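Exosome complex component Rrp42 (Methanothermobacter thermautotrophicus, PDB 2WNR) probably serves as a non-catalytic subunit of the archaeal RNA-degrading exosome, helping to structure the active site of its partner Rrp41. Local coordinates at residues G49-K54 with V155-A160; G79-N84 with L137-H142. One frame throughout, in Å; residues are numbered along the deposited sequence.

Interaction 1. Residues G49-K54 with V155-A160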
loop_
_atom_site.group_PDB
_atom_site.type_symbol
_atom_site.label_atom_id
_atom_site.label_comp_id
_atom_site.label_asym_id
_atom_site.label_seq_id
_atom_site.Cartn_x
_atom_site.Cartn_y
_atom_site.Cartn_z
ATOM N N GLY A 49 26.105 14.232 -4.155
ATOM C CA GLY A 49 27.167 13.293 -4.472
ATOM C C GLY A 49 26.554 12.247 -5.367
ATOM O O GLY A 49 25.379 11.927 -5.216
ATOM N N SER A 50 27.332 11.731 -6.310
ATOM C CA SER A 50 26.854 10.705 -7.234
ATOM C C SER A 50 28.003 9.915 -7.836
ATOM O O SER A 50 29.131 10.403 -7.887
ATOM C CB SER A 50 26.018 11.329 -8.354
ATOM O OG SER A 50 26.752 12.309 -9.071
ATOM N N SER A 51 27.709 8.703 -8.300
ATOM C CA SER A 51 28.706 7.847 -8.947
ATOM C C SER A 51 28.081 6.871 -9.932
ATOM O O SER A 51 26.924 6.512 -9.807
ATOM C CB SER A 51 29.515 7.066 -7.904
ATOM O OG SER A 51 28.739 6.041 -7.298
ATOM N N ARG A 52 28.862 6.453 -10.914
ATOM C CA ARG A 52 28.456 5.419 -11.858
ATOM C C ARG A 52 29.562 4.367 -11.879
ATOM O O ARG A 52 30.701 4.660 -12.266
ATOM C CB ARG A 52 28.222 6.019 -13.252
ATOM C CG ARG A 52 27.783 5.019 -14.307
ATOM C CD ARG A 52 28.063 5.524 -15.723
ATOM N NE ARG A 52 26.847 5.837 -16.476
ATOM C CZ ARG A 52 26.504 7.048 -16.915
ATOM N NH1 ARG A 52 27.285 8.099 -16.690
ATOM N NH2 ARG A 52 25.374 7.210 -17.593
ATOM N N VAL A 53 29.233 3.156 -11.434
ATOM C CA VAL A 53 30.196 2.053 -11.429
ATOM C C VAL A 53 29.816 0.967 -12.436
ATOM O O VAL A 53 28.659 0.545 -12.521
ATOM C CB VAL A 53 30.381 1.442 -10.017
ATOM C CG1 VAL A 53 31.156 0.126 -10.081
ATOM C CG2 VAL A 53 31.108 2.408 -9.128
ATOM N N LYS A 54 30.804 0.541 -13.214
ATOM C CA LYS A 54 30.659 -0.597 -14.106
ATOM C C LYS A 54 31.643 -1.675 -13.681
ATOM O O LYS A 54 32.849 -1.443 -13.607
ATOM C CB LYS A 54 30.897 -0.198 -15.561
ATOM C CG LYS A 54 29.747 0.552 -16.202
ATOM C CD LYS A 54 29.957 0.728 -17.711
ATOM C CE LYS A 54 29.692 -0.578 -18.456
ATOM N NZ LYS A 54 29.840 -0.450 -19.934
ATOM N N VAL A 155 28.514 -1.653 -3.288
ATOM C CA VAL A 155 29.337 -1.100 -2.211
ATOM C C VAL A 155 30.346 -0.108 -2.790
ATOM O O VAL A 155 30.572 0.972 -2.239
ATOM C CB VAL A 155 30.060 -2.218 -1.420
ATOM C CG1 VAL A 155 31.130 -1.639 -0.515
ATOM C CG2 VAL A 155 29.052 -3.024 -0.612
ATOM N N LEU A 156 30.927 -0.486 -3.922
ATOM C CA LEU A 156 31.927 0.329 -4.589
ATOM C C LEU A 156 31.353 1.686 -5.006
ATOM O O LEU A 156 31.984 2.718 -4.791
ATOM C CB LEU A 156 32.477 -0.429 -5.797
ATOM C CG LEU A 156 33.718 0.071 -6.539
ATOM C CD1 LEU A 156 34.776 0.675 -5.606
ATOM C CD2 LEU A 156 34.302 -1.081 -7.326
ATOM N N ALA A 157 30.152 1.668 -5.584
ATOM C CA ALA A 157 29.481 2.876 -6.062
ATOM C C ALA A 157 28.996 3.769 -4.909
ATOM O O ALA A 157 29.087 4.997 -4.992
ATOM C CB ALA A 157 28.323 2.513 -6.983
ATOM N N THR A 158 28.486 3.149 -3.846
ATOM C CA THR A 158 28.019 3.877 -2.681
ATOM C C THR A 158 29.189 4.575 -2.005
ATOM O O THR A 158 29.113 5.772 -1.726
ATOM C CB THR A 158 27.332 2.950 -1.687
ATOM O OG1 THR A 158 26.346 2.168 -2.371
ATOM C CG2 THR A 158 26.652 3.760 -0.580
ATOM N N VAL A 159 30.274 3.831 -1.770
ATOM C CA VAL A 159 31.489 4.415 -1.224
ATOM C C VAL A 159 31.969 5.561 -2.110
ATOM O O VAL A 159 32.258 6.657 -1.609
ATOM C CB VAL A 159 32.605 3.357 -0.981
ATOM C CG1 VAL A 159 33.943 4.019 -0.689
ATOM C CG2 VAL A 159 32.235 2.466 0.195
ATOM N N ALA A 160 32.029 5.321 -3.419
ATOM C CA ALA A 160 32.471 6.349 -4.357
ATOM C C ALA A 160 31.594 7.599 -4.244
ATOM O O ALA A 160 32.108 8.714 -4.116
ATOM C CB ALA A 160 32.486 5.819 -5.786
#

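Interaction 2. Residues G79-N84 with L137-H142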
loop_
_atom_site.group_PDB
_atom_site.type_symbol
_atom_site.label_atom_id
_atom_site.label_comp_id
_atom_site.label_asym_id
_atom_site.label_seq_id
_atom_site.Cartn_x
_atom_site.Cartn_y
_atom_site.Cartn_z
ATOM N N GLY A 79 23.471 11.580 13.128
ATOM C CA GLY A 79 22.867 11.852 11.829
ATOM C C GLY A 79 22.368 10.531 11.267
ATOM O O GLY A 79 22.719 9.463 11.769
ATOM N N VAL A 80 21.548 10.596 10.230
ATOM C CA VAL A 80 20.897 9.403 9.712
ATOM C C VAL A 80 21.440 8.993 8.342
ATOM O O VAL A 80 21.723 9.843 7.494
ATOM C CB VAL A 80 19.376 9.617 9.652
ATOM C CG1 VAL A 80 18.672 8.391 9.072
ATOM C CG2 VAL A 80 18.832 9.968 11.036
ATOM N N ILE A 81 21.595 7.688 8.143
ATOM C CA ILE A 81 21.831 7.117 6.807
ATOM C C ILE A 81 20.642 6.244 6.426
ATOM O O ILE A 81 20.195 5.425 7.221
ATOM C CB ILE A 81 23.127 6.280 6.754
ATOM C CG1 ILE A 81 24.352 7.188 6.825
ATOM C CG2 ILE A 81 23.197 5.450 5.472
ATOM C CD1 ILE A 81 25.680 6.448 6.823
ATOM N N LEU A 82 20.141 6.418 5.205
ATOM C CA LEU A 82 19.034 5.632 4.676
ATOM C C LEU A 82 19.408 5.035 3.319
ATOM O O LEU A 82 19.533 5.756 2.332
ATOM C CB LEU A 82 17.795 6.516 4.536
ATOM C CG LEU A 82 17.060 6.853 5.823
ATOM C CD1 LEU A 82 16.294 8.142 5.677
ATOM C CD2 LEU A 82 16.136 5.728 6.268
ATOM N N THR A 83 19.586 3.716 3.273
ATOM C CA THR A 83 20.022 3.030 2.061
ATOM C C THR A 83 18.837 2.356 1.396
ATOM O O THR A 83 18.078 1.636 2.037
ATOM C CB THR A 83 21.129 1.993 2.350
ATOM O OG1 THR A 83 22.225 2.646 2.997
ATOM C CG2 THR A 83 21.654 1.334 1.065
ATOM N N ASN A 84 18.662 2.623 0.107
ATOM C CA ASN A 84 17.613 1.983 -0.664
ATOM C C ASN A 84 18.095 1.694 -2.080
ATOM O O ASN A 84 18.845 2.484 -2.659
ATOM C CB ASN A 84 16.321 2.813 -0.688
ATOM C CG ASN A 84 15.206 2.122 -1.483
ATOM O OD1 ASN A 84 14.574 1.182 -0.997
ATOM N ND2 ASN A 84 14.982 2.578 -2.724
ATOM N N LEU A 137 21.215 11.362 5.212
ATOM C CA LEU A 137 21.833 10.993 3.943
ATOM C C LEU A 137 21.051 9.883 3.266
ATOM O O LEU A 137 21.101 8.739 3.714
ATOM C CB LEU A 137 23.268 10.527 4.181
ATOM C CG LEU A 137 24.457 11.480 4.123
ATOM C CD1 LEU A 137 24.149 12.899 4.567
ATOM C CD2 LEU A 137 25.585 10.886 4.952
ATOM N N PHE A 138 20.325 10.217 2.202
ATOM C CA PHE A 138 19.639 9.193 1.400
ATOM C C PHE A 138 20.596 8.610 0.376
ATOM O O PHE A 138 20.911 9.240 -0.628
ATOM C CB PHE A 138 18.405 9.757 0.691
ATOM C CG PHE A 138 17.251 10.043 1.608
ATOM C CD1 PHE A 138 16.294 9.066 1.867
ATOM C CD2 PHE A 138 17.112 11.290 2.213
ATOM C CE1 PHE A 138 15.211 9.327 2.723
ATOM C CE2 PHE A 138 16.037 11.554 3.058
ATOM C CZ PHE A 138 15.086 10.562 3.310
ATOM N N LEU A 139 21.085 7.413 0.650
ATOM C CA LEU A 139 21.874 6.679 -0.318
ATOM C C LEU A 139 20.916 5.900 -1.222
ATOM O O LEU A 139 20.230 4.992 -0.758
ATOM C CB LEU A 139 22.835 5.738 0.402
ATOM C CG LEU A 139 24.124 6.301 1.012
ATOM C CD1 LEU A 139 23.973 7.693 1.601
ATOM C CD2 LEU A 139 24.630 5.360 2.075
ATOM N N ASP A 140 20.855 6.280 -2.495
ATOM C CA ASP A 140 19.959 5.638 -3.456
ATOM C C ASP A 140 20.715 4.902 -4.572
ATOM O O ASP A 140 21.416 5.511 -5.385
ATOM C CB ASP A 140 18.971 6.651 -4.034
ATOM C CG ASP A 140 17.851 6.981 -3.069
ATOM O OD1 ASP A 140 17.093 6.043 -2.714
ATOM O OD2 ASP A 140 17.720 8.170 -2.679
ATOM N N LEU A 141 20.571 3.584 -4.593
ATOM C CA LEU A 141 21.300 2.744 -5.526
ATOM C C LEU A 141 20.389 2.395 -6.684
ATOM O O LEU A 141 19.308 1.846 -6.489
ATOM C CB LEU A 141 21.800 1.473 -4.824
ATOM C CG LEU A 141 22.918 1.540 -3.770
ATOM C CD1 LEU A 141 22.712 2.627 -2.736
ATOM C CD2 LEU A 141 23.069 0.190 -3.069
ATOM N N HIS A 142 20.832 2.725 -7.890
ATOM C CA HIS A 142 20.010 2.577 -9.079
ATOM C C HIS A 142 20.641 1.530 -9.995
ATOM O O HIS A 142 21.632 1.800 -10.692
ATOM C CB HIS A 142 19.876 3.928 -9.784
ATOM C CG HIS A 142 18.485 4.238 -10.239
ATOM N ND1 HIS A 142 17.448 4.482 -9.362
ATOM C CD2 HIS A 142 17.959 4.360 -11.481
ATOM C CE1 HIS A 142 16.345 4.731 -10.041
ATOM N NE2 HIS A 142 16.626 4.662 -11.330
#

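Interaction 1. Residues G49-K54 with V155-A160
Ser51 sets its OG between the backbone N and the carbonyl carbon (chi1 72°), which turns the hydroxyl to Ala157 of the facing helix, and Val53 carries CG2 anti to its own carbonyl carbon, a setting that lays this methyl on the same alanine. The hydroxyl donates to the main-chain oxygen: Ser51 OG lies 2.6 Å from Ala157 O. Its approach is bent, with a C=O...donor angle of 117° and the donor tilted from the carbonyl plane. Beside this bond, Ser51 CB packs on Ala160 CB at 3.9 Å. Two residues further along the strand, Val53 CG2 sits 3.5 Å from Ala157 CB, while Val53 CG1 reaches Leu156 CD2 more loosely at 4.4 Å. Strand 49-54 and helix 155-160 run nearly antiparallel (151°), their axes 7.2 Å apart at closest, a spacing that the two small alanines on the facing side of the helix allow. Helix 150-164 here packs on the mixed sheet of the RNase PH-type domain, where Ser51 and Ala157 both also touch Val62 of strand 58-69. Replacing Ser51 by an alanine is likely to leave Ala157 O without this hydroxyl donor and to remove one polar tie between strand and helix. All five touching residues are buried, and the chemistry implies a chiefly apolar strand-to-helix seam in which one polar hydroxyl is satisfied by a helix carbonyl.

Interaction 2. Residues G79-N84 with L137-H142
Two parallel strands of the mixed sheet in the RNase PH-type domain, 80-84 and 137-142, pair here in register, their axes 4.7 Å apart and inclined by 15°. Five backbone hydrogen bonds zigzag across. Leu137 N gives to Val80 O at 2.8 Å, and Leu82 N returns a bond to Leu137 O; Leu82 O then accepts from Leu139 N, whose N-H...O angle of 136° makes it the most bent of the five. Leu139 O takes Asn84 N at 3.0 Å, and Asn84 O takes Leu141 N. CA-H...O contacts lie between these bonds, such as Thr83 CA to Leu139 O at 3.4 Å. On one face, Ile81 carries CG2 anti to its backbone N, which brings this branch to Leu139 CD2 at 3.7 Å, and Thr83 OG1 meets the same methyl. On the other, Leu82 and Phe138 run alongside each other, Leu82 CD1 coming to the ring obliquely at CE1; Asn84 and Asp140 follow them, amide and carboxylate planes 76° apart. Outside the two strands, Asp140 OD1 has a basic side chain on the chain of another protein as its salt-bridge partner, so this face borders a subunit interface. The Ile81, Thr83 and Leu139 face turns to helices 102-117 and 150-164, where Thr83 OG1 bonds Asp112, and strand 58-69 pairs antiparallel along the far edge of 133-145.

Interactions 1 and 2 have centres about 12 Å apart and belong to one layered arrangement: both strands 49-55 and 80-87 are members of the same mixed sheet, and helix 150-164 follows strand 133-145 in the chain. Thr158, on the helix segment of interaction 1, joins them directly, its OG1 3.7 Å from Leu141 CD1 and its CG2 3.7 Å from Leu139 CD2. The one helix thus serves both, as a partner in interaction 1 and as a cover over the strand pair of interaction 2. Strand 58-69, which pairs with both 49-55 and 133-145, bridges them within the sheet. Both contacts build the RNase PH-type domain of a subunit that probably helps to structure the Rrp41 active site without catalysing itself.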